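Long-range contacts in inactive glucansucrase (Lactobacillus reuteri, PDB 5JBD), which is an inactive glucansucrase of glycoside hydrolase family 70, built around a TIM-type (beta/alpha) barrel and carrying a bound calcium ion: residues Q95-F100 and N131-L136; L339-G344 and P384-V389; D648-Y653 and I686-M691. All blocks are in the same frame, centred on the assembly; numbering follows the deposited sequence.

Interaction 1 (Q95-F100 and N131-L136); sequences QFIKYF and NMAQNL
Two helices of a small helical region far from the barrel, helix 90-101 and helix 126-147, pack here through Phe96, Ile97 and Phe100 on one and Met132, Ala133 and Leu136 on the other. The short segments cross at 41° with their axes 10.3 Å apart. Leu136 does most of the work for its helix. Its CG stands anti to the backbone N (chi1 -180°), and from there the CD2 methyl reaches across to the first helix, where Phe96 CE2 lies 3.6 Å from Leu136 CD2. The same methyl rests 3.9 Å from Phe100 CB and also touches the backbone at Ile97 CA, so one branch meets three residues of the other helix. Ile97 answers in the other direction: its CD1 methyl comes within 3.9 Å of Ala133 N and 4.0 Å of Met132 CB, an approach to the backbone that the small side chain of Ala133 probably permits. On the first helix the ring of Phe96 is also met by Trp87 and, edge-to-face, by Phe160, while Phe100 touches helix 151-162. With no hydrogen bond between the two segments, the contact rests on shape and the burial of apolar surface.

Interaction 2 (L339-G344 and P384-V389); sequences LYMDSG and PNWSFV
Neighbouring parallel strands of the barrel sheet, 340-341 and 385-388, are joined here. Tyr340 N donates to Pro384 O, Trp386 N returns a bond to Tyr340 O, and Asp342 N reaches Trp386 O at 2.9 Å, with an N-H...O angle of 167°. Met341 and Trp386 share one face of the sheet. Met341 CG sits over the indole, 4.1 Å from the centroid of its five-membered ring, as a CH-pi contact, while Met341 SD lies obliquely 4.0 Å from the centroid of the six-membered ring. With chi1 at 61°, Trp386 CG stands between its own backbone N and carbonyl carbon, which swings the indole across toward Met341; Asn320 O then takes the hydrogen bond of Trp386 NE1. Past the indole, the Met341 chain bends at chi3 (100°) and Met341 CE comes 3.7 Å from Phe388 CE1. Asp342 and Asn385 lie side by side, and one water donates to both Asp342 OD2 and Asn385 OD1, joining two acceptors that also bind Ser369 and Thr459. A second water, bound to Asp342 O and Phe388 N, bridges the backbones where the strands part. Adjacent parallel strands in an eight-stranded parallel sheet, with helix 343-354 in the connection, form the beta/alpha repeat of a TIM-type barrel.

Interaction 3 (D648-Y653 and I686-M691); sequences DSHMIY and ITDFWM
Parallel strands 652-654 and 688-691 lie side by side in the parallel sheet of the TIM-type barrel, and the loops leading into them are tied together as well. Among the backbone bonds, Met651 O accepts from both Thr687 N and Asp688 N, a double grip at the entry to the pair; Tyr653 N then donates to Asp688 O and Trp690 N to Tyr653 O, each crossing from one strand to the other. Apolar contacts occupy the face carrying Tyr653 and Phe689. Ile686 CD1 makes an off-centre CH-pi contact, 4.2 Å from the Tyr653 ring centroid. The Tyr653 and Phe689 side chains run alongside each other, their planes 50° apart, with Tyr653 CD2 3.5 Å from Phe689 CE2; Phe681 meets the Phe689 ring edge-to-face. Polar side chains gather at the opening of the strands. Thr687 OG1, set between its backbone N and carbonyl carbon (chi1 65°), receives Met651 N at 2.9 Å and donates its own hydrogen bond to Asp688 OD2. Gln745 NE2 binds the other carboxylate oxygen, Asp688 OD1, which should steady the group further. Nearly coplanar with this carboxylate, the imidazole donates in its own plane: His650 ND1 meets the syn lone pair of Asp688 OD2 at 2.8 Å.

Burial and place in the fold set the three contacts apart. Interaction 2 is buried throughout; interaction 3 is core too, but partly exposed at Ser649, His650 and Thr687. Both belong to one parallel sheet, centres about 13 Å apart, with strand 460-464 between their strand pairs, and they touch where Trp386 CZ3 packs 3.8 Å from Trp690 CZ3. Interaction 1, buried except for partly exposed Met132, is remote, its centre about 62 Å from that of interaction 2, across the chain's centre. Apolar packing, phenylalanines included, is all that joins the helix pair, whereas both strand pairs add backbone hydrogen bonds. Interaction 2 further brings bridging waters, and interaction 3 a histidine-carboxylate bond.

Interaction 1 (Q95-F100 and N131-L136)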
loop_
_atom_site.group_PDB
_atom_site.type_symbol
_atom_site.label_atom_id
_atom_site.label_comp_id
_atom_site.label_asym_id
_atom_site.label_seq_id
_atom_site.Cartn_x
_atom_site.Cartn_y
_atom_site.Cartn_z
ATOM N N GLN A 95 16.500 29.707 24.304
ATOM C CA GLN A 95 15.784 28.461 24.629
ATOM C C GLN A 95 16.718 27.314 25.003
ATOM O O GLN A 95 16.450 26.582 25.960
ATOM C CB GLN A 95 14.898 27.988 23.484
ATOM C CG GLN A 95 13.645 28.808 23.210
ATOM C CD GLN A 95 12.905 28.267 22.003
ATOM O OE1 GLN A 95 12.534 27.098 21.974
ATOM N NE2 GLN A 95 12.721 29.102 20.986
ATOM N N PHE A 96 17.816 27.169 24.261
ATOM C CA PHE A 96 18.823 26.147 24.570
ATOM C C PHE A 96 19.373 26.317 25.979
ATOM O O PHE A 96 19.445 25.352 26.744
ATOM C CB PHE A 96 19.961 26.177 23.551
ATOM C CG PHE A 96 21.042 25.177 23.824
ATOM C CD1 PHE A 96 20.896 23.851 23.421
ATOM C CD2 PHE A 96 22.211 25.552 24.467
ATOM C CE1 PHE A 96 21.888 22.921 23.664
ATOM C CE2 PHE A 96 23.210 24.621 24.725
ATOM C CZ PHE A 96 23.047 23.304 24.320
ATOM N N ILE A 97 19.739 27.547 26.320
ATOM C CA ILE A 97 20.302 27.868 27.638
ATOM C C ILE A 97 19.302 27.539 28.752
ATOM O O ILE A 97 19.639 26.821 29.704
ATOM C CB ILE A 97 20.786 29.349 27.704
ATOM C CG1 ILE A 97 21.991 29.550 26.766
ATOM C CG2 ILE A 97 21.174 29.749 29.129
ATOM C CD1 ILE A 97 22.298 30.997 26.419
ATOM N N LYS A 98 18.082 28.052 28.608
ATOM C CA LYS A 98 16.966 27.765 29.524
ATOM C C LYS A 98 16.699 26.274 29.702
ATOM O O LYS A 98 16.590 25.793 30.825
ATOM C CB LYS A 98 15.667 28.415 29.019
ATOM C CG LYS A 98 15.548 29.912 29.263
ATOM C CD LYS A 98 14.102 30.410 29.066
ATOM C CE LYS A 98 13.078 30.182 30.169
ATOM N NZ LYS A 98 12.002 31.220 30.188
ATOM N N TYR A 99 16.585 25.564 28.583
ATOM C CA TYR A 99 16.289 24.130 28.597
ATOM C C TYR A 99 17.374 23.339 29.343
ATOM O O TYR A 99 17.067 22.563 30.268
ATOM C CB TYR A 99 16.095 23.584 27.176
ATOM C CG TYR A 99 15.672 22.125 27.168
ATOM C CD1 TYR A 99 16.622 21.103 27.223
ATOM C CD2 TYR A 99 14.335 21.766 27.171
ATOM C CE1 TYR A 99 16.253 19.769 27.265
ATOM C CE2 TYR A 99 13.952 20.427 27.190
ATOM C CZ TYR A 99 14.912 19.438 27.249
ATOM O OH TYR A 99 14.553 18.112 27.282
ATOM N N PHE A 100 18.636 23.565 28.983
ATOM C CA PHE A 100 19.732 22.843 29.634
ATOM C C PHE A 100 19.861 23.135 31.122
ATOM O O PHE A 100 19.970 22.208 31.928
ATOM C CB PHE A 100 21.054 23.021 28.879
ATOM C CG PHE A 100 21.262 21.958 27.838
ATOM C CD1 PHE A 100 20.400 21.865 26.768
ATOM C CD2 PHE A 100 22.263 21.005 27.971
ATOM C CE1 PHE A 100 20.548 20.866 25.819
ATOM C CE2 PHE A 100 22.417 20.005 27.027
ATOM C CZ PHE A 100 21.561 19.937 25.947
ATOM N N ASN A 131 28.076 34.919 26.640
ATOM C CA ASN A 131 28.726 34.593 27.902
ATOM C C ASN A 131 28.035 33.448 28.646
ATOM O O ASN A 131 28.720 32.544 29.131
ATOM C CB ASN A 131 28.826 35.849 28.774
ATOM C CG ASN A 131 29.644 35.641 30.022
ATOM O OD1 ASN A 131 29.099 35.515 31.123
ATOM N ND2 ASN A 131 30.957 35.617 29.869
ATOM N N MET A 132 26.705 33.474 28.722
ATOM C CA MET A 132 25.954 32.354 29.306
ATOM C C MET A 132 26.174 31.054 28.517
ATOM O O MET A 132 26.368 29.999 29.114
ATOM C CB MET A 132 24.457 32.663 29.393
ATOM C CG MET A 132 24.117 33.740 30.406
ATOM S SD MET A 132 22.351 34.103 30.422
ATOM C CE MET A 132 22.109 34.754 32.075
ATOM N N ALA A 133 26.170 31.139 27.184
ATOM C CA ALA A 133 26.419 29.964 26.340
ATOM C C ALA A 133 27.830 29.379 26.541
ATOM O O ALA A 133 27.985 28.164 26.586
ATOM C CB ALA A 133 26.183 30.288 24.872
ATOM N N GLN A 134 28.842 30.240 26.665
ATOM C CA GLN A 134 30.210 29.784 26.916
ATOM C C GLN A 134 30.321 29.100 28.287
ATOM O O GLN A 134 30.933 28.029 28.421
ATOM C CB GLN A 134 31.215 30.948 26.823
ATOM C CG GLN A 134 32.683 30.550 27.020
ATOM C CD GLN A 134 33.118 29.392 26.115
ATOM O OE1 GLN A 134 33.500 29.591 24.959
ATOM N NE2 GLN A 134 33.079 28.185 26.651
ATOM N N ASN A 135 29.721 29.729 29.287
ATOM C CA ASN A 135 29.665 29.169 30.639
ATOM C C ASN A 135 28.887 27.850 30.687
ATOM O O ASN A 135 29.289 26.930 31.403
ATOM C CB ASN A 135 29.103 30.207 31.632
ATOM C CG ASN A 135 30.153 31.243 32.038
ATOM O OD1 ASN A 135 31.334 30.946 32.126
ATOM N ND2 ASN A 135 29.715 32.450 32.297
ATOM N N LEU A 136 27.809 27.749 29.915
ATOM C CA LEU A 136 27.068 26.499 29.819
ATOM C C LEU A 136 27.909 25.378 29.193
ATOM O O LEU A 136 27.848 24.242 29.644
ATOM C CB LEU A 136 25.775 26.687 29.032
ATOM C CG LEU A 136 24.889 25.439 28.854
ATOM C CD1 LEU A 136 24.515 24.789 30.183
ATOM C CD2 LEU A 136 23.656 25.816 28.072
#

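Interaction 2 (L339-G344 and P384-V389)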
loop_
_atom_site.group_PDB
_atom_site.type_symbol
_atom_site.label_atom_id
_atom_site.label_comp_id
_atom_site.label_asym_id
_atom_site.label_seq_id
_atom_site.Cartn_x
_atom_site.Cartn_y
_atom_site.Cartn_z
ATOM N N LEU A 339 -6.364 -6.546 -15.874
ATOM C CA LEU A 339 -7.753 -6.393 -15.440
ATOM C C LEU A 339 -7.989 -5.080 -14.693
ATOM O O LEU A 339 -7.142 -4.631 -13.913
ATOM C CB LEU A 339 -8.182 -7.535 -14.528
ATOM C CG LEU A 339 -7.991 -8.960 -15.039
ATOM C CD1 LEU A 339 -8.616 -9.942 -14.055
ATOM C CD2 LEU A 339 -8.583 -9.118 -16.428
ATOM N N TYR A 340 -9.146 -4.488 -14.951
ATOM C CA TYR A 340 -9.657 -3.310 -14.236
ATOM C C TYR A 340 -10.265 -3.738 -12.883
ATOM O O TYR A 340 -11.002 -4.723 -12.830
ATOM C CB TYR A 340 -10.738 -2.588 -15.108
ATOM C CG TYR A 340 -11.589 -1.640 -14.312
ATOM C CD1 TYR A 340 -11.071 -0.437 -13.869
ATOM C CD2 TYR A 340 -12.915 -1.951 -13.975
ATOM C CE1 TYR A 340 -11.823 0.425 -13.084
ATOM C CE2 TYR A 340 -13.684 -1.082 -13.210
ATOM C CZ TYR A 340 -13.125 0.099 -12.751
ATOM O OH TYR A 340 -13.854 0.967 -11.960
ATOM N N MET A 341 -10.004 -2.997 -11.800
ATOM C CA MET A 341 -10.629 -3.313 -10.488
ATOM C C MET A 341 -12.001 -2.651 -10.360
ATOM O O MET A 341 -12.108 -1.423 -10.313
ATOM C CB MET A 341 -9.735 -2.878 -9.311
ATOM C CG MET A 341 -10.193 -3.427 -7.967
ATOM S SD MET A 341 -8.985 -3.275 -6.630
ATOM C CE MET A 341 -9.584 -1.824 -5.767
ATOM N N ASP A 342 -13.051 -3.467 -10.302
ATOM C CA ASP A 342 -14.434 -2.965 -10.228
ATOM C C ASP A 342 -14.802 -2.562 -8.793
ATOM O O ASP A 342 -15.584 -3.240 -8.112
ATOM C CB ASP A 342 -15.409 -4.015 -10.804
ATOM C CG ASP A 342 -16.839 -3.511 -10.924
ATOM O OD1 ASP A 342 -17.108 -2.281 -10.886
ATOM O OD2 ASP A 342 -17.719 -4.362 -11.090
ATOM N N SER A 343 -14.241 -1.439 -8.348
ATOM C CA SER A 343 -14.506 -0.940 -7.004
ATOM C C SER A 343 -15.973 -0.557 -6.809
ATOM O O SER A 343 -16.492 -0.639 -5.690
ATOM C CB SER A 343 -13.575 0.238 -6.654
ATOM O OG SER A 343 -13.836 1.393 -7.418
ATOM N N GLY A 344 -16.632 -0.122 -7.895
ATOM C CA GLY A 344 -18.049 0.176 -7.881
ATOM C C GLY A 344 -18.891 -0.945 -7.302
ATOM O O GLY A 344 -19.786 -0.689 -6.509
ATOM N N PRO A 384 -12.872 -6.408 -19.024
ATOM C CA PRO A 384 -12.223 -7.438 -18.192
ATOM C C PRO A 384 -11.869 -6.886 -16.830
ATOM O O PRO A 384 -11.184 -5.861 -16.740
ATOM C CB PRO A 384 -10.950 -7.790 -18.990
ATOM C CG PRO A 384 -11.316 -7.502 -20.397
ATOM C CD PRO A 384 -12.193 -6.287 -20.339
ATOM N N ASN A 385 -12.388 -7.505 -15.774
ATOM C CA ASN A 385 -12.322 -6.898 -14.452
ATOM C C ASN A 385 -12.209 -7.929 -13.337
ATOM O O ASN A 385 -12.539 -9.106 -13.525
ATOM C CB ASN A 385 -13.530 -5.992 -14.195
ATOM C CG ASN A 385 -14.808 -6.770 -14.005
ATOM O OD1 ASN A 385 -15.160 -7.161 -12.884
ATOM N ND2 ASN A 385 -15.484 -7.050 -15.105
ATOM N N TRP A 386 -11.712 -7.468 -12.194
ATOM C CA TRP A 386 -11.702 -8.236 -10.948
ATOM C C TRP A 386 -12.518 -7.486 -9.884
ATOM O O TRP A 386 -12.611 -6.257 -9.911
ATOM C CB TRP A 386 -10.275 -8.578 -10.452
ATOM C CG TRP A 386 -9.333 -7.461 -10.124
ATOM C CD1 TRP A 386 -8.911 -6.446 -10.951
ATOM C CD2 TRP A 386 -8.606 -7.296 -8.898
ATOM N NE1 TRP A 386 -8.001 -5.646 -10.299
ATOM C CE2 TRP A 386 -7.782 -6.153 -9.047
ATOM C CE3 TRP A 386 -8.569 -8.004 -7.689
ATOM C CZ2 TRP A 386 -6.941 -5.693 -8.024
ATOM C CZ3 TRP A 386 -7.723 -7.552 -6.677
ATOM C CH2 TRP A 386 -6.929 -6.398 -6.851
ATOM N N SER A 387 -13.199 -8.243 -9.032
ATOM C CA SER A 387 -14.134 -7.659 -8.072
ATOM C C SER A 387 -13.924 -8.332 -6.731
ATOM O O SER A 387 -13.354 -9.423 -6.659
ATOM C CB SER A 387 -15.595 -7.825 -8.553
ATOM O OG SER A 387 -15.896 -9.190 -8.830
ATOM N N PHE A 388 -14.429 -7.709 -5.679
ATOM C CA PHE A 388 -14.221 -8.216 -4.333
ATOM C C PHE A 388 -15.313 -7.772 -3.369
ATOM O O PHE A 388 -15.951 -6.731 -3.567
ATOM C CB PHE A 388 -12.846 -7.727 -3.819
ATOM C CG PHE A 388 -12.738 -6.233 -3.772
ATOM C CD1 PHE A 388 -12.472 -5.512 -4.935
ATOM C CD2 PHE A 388 -12.991 -5.543 -2.602
ATOM C CE1 PHE A 388 -12.409 -4.129 -4.918
ATOM C CE2 PHE A 388 -12.942 -4.155 -2.575
ATOM C CZ PHE A 388 -12.637 -3.454 -3.726
ATOM N N VAL A 389 -15.476 -8.566 -2.303
ATOM C CA VAL A 389 -16.270 -8.227 -1.110
ATOM C C VAL A 389 -15.395 -7.519 -0.064
ATOM O O VAL A 389 -15.851 -6.586 0.611
ATOM C CB VAL A 389 -16.899 -9.504 -0.494
ATOM C CG1 VAL A 389 -17.528 -9.237 0.877
ATOM C CG2 VAL A 389 -17.951 -10.091 -1.448
HETATM O O HOH W 1 -17.619 -7.019 -11.568
HETATM O O HOH W 2 -15.767 -5.320 -6.293
#

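Interaction 3 (D648-Y653 and I686-M691)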
loop_
_atom_site.group_PDB
_atom_site.type_symbol
_atom_site.label_atom_id
_atom_site.label_comp_id
_atom_site.label_asym_id
_atom_site.label_seq_id
_atom_site.Cartn_x
_atom_site.Cartn_y
_atom_site.Cartn_z
ATOM N N ASP A 648 -13.816 -15.812 -16.958
ATOM C CA ASP A 648 -14.764 -15.981 -15.825
ATOM C C ASP A 648 -14.505 -17.232 -15.004
ATOM O O ASP A 648 -14.881 -17.282 -13.832
ATOM C CB ASP A 648 -16.235 -16.050 -16.306
ATOM C CG ASP A 648 -16.805 -14.717 -16.750
ATOM O OD1 ASP A 648 -16.164 -13.665 -16.589
ATOM O OD2 ASP A 648 -17.959 -14.709 -17.245
ATOM N N SER A 649 -13.908 -18.263 -15.611
ATOM C CA SER A 649 -13.545 -19.483 -14.871
ATOM C C SER A 649 -12.451 -19.288 -13.776
ATOM O O SER A 649 -12.277 -20.150 -12.913
ATOM C CB SER A 649 -13.147 -20.607 -15.853
ATOM O OG SER A 649 -14.199 -20.908 -16.757
ATOM N N HIS A 650 -11.742 -18.154 -13.806
ATOM C CA HIS A 650 -10.727 -17.832 -12.797
ATOM C C HIS A 650 -11.335 -17.256 -11.521
ATOM O O HIS A 650 -12.446 -16.677 -11.532
ATOM C CB HIS A 650 -9.696 -16.859 -13.371
ATOM C CG HIS A 650 -8.909 -17.442 -14.502
ATOM N ND1 HIS A 650 -7.554 -17.679 -14.426
ATOM C CD2 HIS A 650 -9.301 -17.893 -15.718
ATOM C CE1 HIS A 650 -7.149 -18.248 -15.549
ATOM N NE2 HIS A 650 -8.187 -18.392 -16.346
ATOM N N MET A 651 -10.604 -17.455 -10.431
ATOM C CA MET A 651 -10.900 -16.881 -9.128
ATOM C C MET A 651 -9.592 -16.587 -8.389
ATOM O O MET A 651 -8.726 -17.461 -8.262
ATOM C CB MET A 651 -11.770 -17.829 -8.293
ATOM C CG MET A 651 -12.007 -17.344 -6.873
ATOM S SD MET A 651 -13.348 -18.216 -6.047
ATOM C CE MET A 651 -12.587 -19.797 -5.824
ATOM N N ILE A 652 -9.483 -15.345 -7.918
ATOM C CA ILE A 652 -8.330 -14.837 -7.206
ATOM C C ILE A 652 -8.528 -15.036 -5.688
ATOM O O ILE A 652 -9.652 -14.979 -5.197
ATOM C CB ILE A 652 -8.097 -13.340 -7.526
ATOM C CG1 ILE A 652 -7.734 -13.180 -9.011
ATOM C CG2 ILE A 652 -6.986 -12.749 -6.651
ATOM C CD1 ILE A 652 -7.942 -11.782 -9.548
ATOM N N TYR A 653 -7.423 -15.287 -4.972
ATOM C CA TYR A 653 -7.415 -15.336 -3.498
ATOM C C TYR A 653 -6.345 -14.397 -2.947
ATOM O O TYR A 653 -5.167 -14.547 -3.285
ATOM C CB TYR A 653 -7.150 -16.763 -3.042
ATOM C CG TYR A 653 -7.149 -16.971 -1.543
ATOM C CD1 TYR A 653 -8.305 -16.771 -0.792
ATOM C CD2 TYR A 653 -6.003 -17.403 -0.875
ATOM C CE1 TYR A 653 -8.322 -16.989 0.585
ATOM C CE2 TYR A 653 -5.999 -17.606 0.507
ATOM C CZ TYR A 653 -7.161 -17.415 1.234
ATOM O OH TYR A 653 -7.164 -17.628 2.594
ATOM N N ILE A 686 -9.782 -22.069 -6.282
ATOM C CA ILE A 686 -8.907 -20.904 -6.470
ATOM C C ILE A 686 -7.972 -21.232 -7.627
ATOM O O ILE A 686 -7.361 -22.309 -7.648
ATOM C CB ILE A 686 -8.096 -20.581 -5.199
ATOM C CG1 ILE A 686 -9.039 -20.148 -4.068
ATOM C CG2 ILE A 686 -7.082 -19.492 -5.474
ATOM C CD1 ILE A 686 -8.441 -20.284 -2.693
ATOM N N THR A 687 -7.917 -20.348 -8.616
ATOM C CA THR A 687 -7.043 -20.543 -9.774
ATOM C C THR A 687 -5.827 -19.603 -9.768
ATOM O O THR A 687 -4.815 -19.906 -10.409
ATOM C CB THR A 687 -7.823 -20.324 -11.087
ATOM O OG1 THR A 687 -8.239 -18.962 -11.169
ATOM C CG2 THR A 687 -9.038 -21.244 -11.185
ATOM N N ASP A 688 -5.934 -18.479 -9.056
ATOM C CA ASP A 688 -4.930 -17.426 -9.076
ATOM C C ASP A 688 -4.676 -16.936 -7.658
ATOM O O ASP A 688 -5.585 -16.421 -6.998
ATOM C CB ASP A 688 -5.410 -16.292 -9.978
ATOM C CG ASP A 688 -5.362 -16.680 -11.450
ATOM O OD1 ASP A 688 -4.266 -16.599 -12.059
ATOM O OD2 ASP A 688 -6.424 -17.110 -11.978
ATOM N N PHE A 689 -3.437 -17.100 -7.202
ATOM C CA PHE A 689 -3.052 -16.868 -5.797
ATOM C C PHE A 689 -2.291 -15.554 -5.705
ATOM O O PHE A 689 -1.157 -15.445 -6.201
ATOM C CB PHE A 689 -2.214 -18.058 -5.311
ATOM C CG PHE A 689 -2.202 -18.250 -3.808
ATOM C CD1 PHE A 689 -1.210 -17.680 -3.034
ATOM C CD2 PHE A 689 -3.163 -19.038 -3.180
ATOM C CE1 PHE A 689 -1.185 -17.863 -1.660
ATOM C CE2 PHE A 689 -3.141 -19.235 -1.800
ATOM C CZ PHE A 689 -2.152 -18.644 -1.043
ATOM N N TRP A 690 -2.914 -14.546 -5.094
ATOM C CA TRP A 690 -2.308 -13.235 -4.894
ATOM C C TRP A 690 -1.487 -13.287 -3.602
ATOM O O TRP A 690 -2.033 -13.411 -2.487
ATOM C CB TRP A 690 -3.380 -12.131 -4.889
ATOM C CG TRP A 690 -3.030 -10.775 -4.354
ATOM C CD1 TRP A 690 -1.788 -10.254 -4.126
ATOM C CD2 TRP A 690 -3.959 -9.757 -3.966
ATOM N NE1 TRP A 690 -1.882 -8.981 -3.621
ATOM C CE2 TRP A 690 -3.203 -8.648 -3.507
ATOM C CE3 TRP A 690 -5.355 -9.670 -3.959
ATOM C CZ2 TRP A 690 -3.802 -7.471 -3.030
ATOM C CZ3 TRP A 690 -5.952 -8.500 -3.495
ATOM C CH2 TRP A 690 -5.175 -7.413 -3.050
ATOM N N MET A 691 -0.172 -13.177 -3.767
ATOM C CA MET A 691 0.770 -13.172 -2.645
ATOM C C MET A 691 1.117 -11.748 -2.225
ATOM O O MET A 691 1.282 -10.855 -3.059
ATOM C CB MET A 691 2.039 -13.945 -2.998
ATOM C CG MET A 691 1.744 -15.381 -3.397
ATOM S SD MET A 691 3.046 -16.592 -3.100
ATOM C CE MET A 691 2.983 -16.614 -1.311
#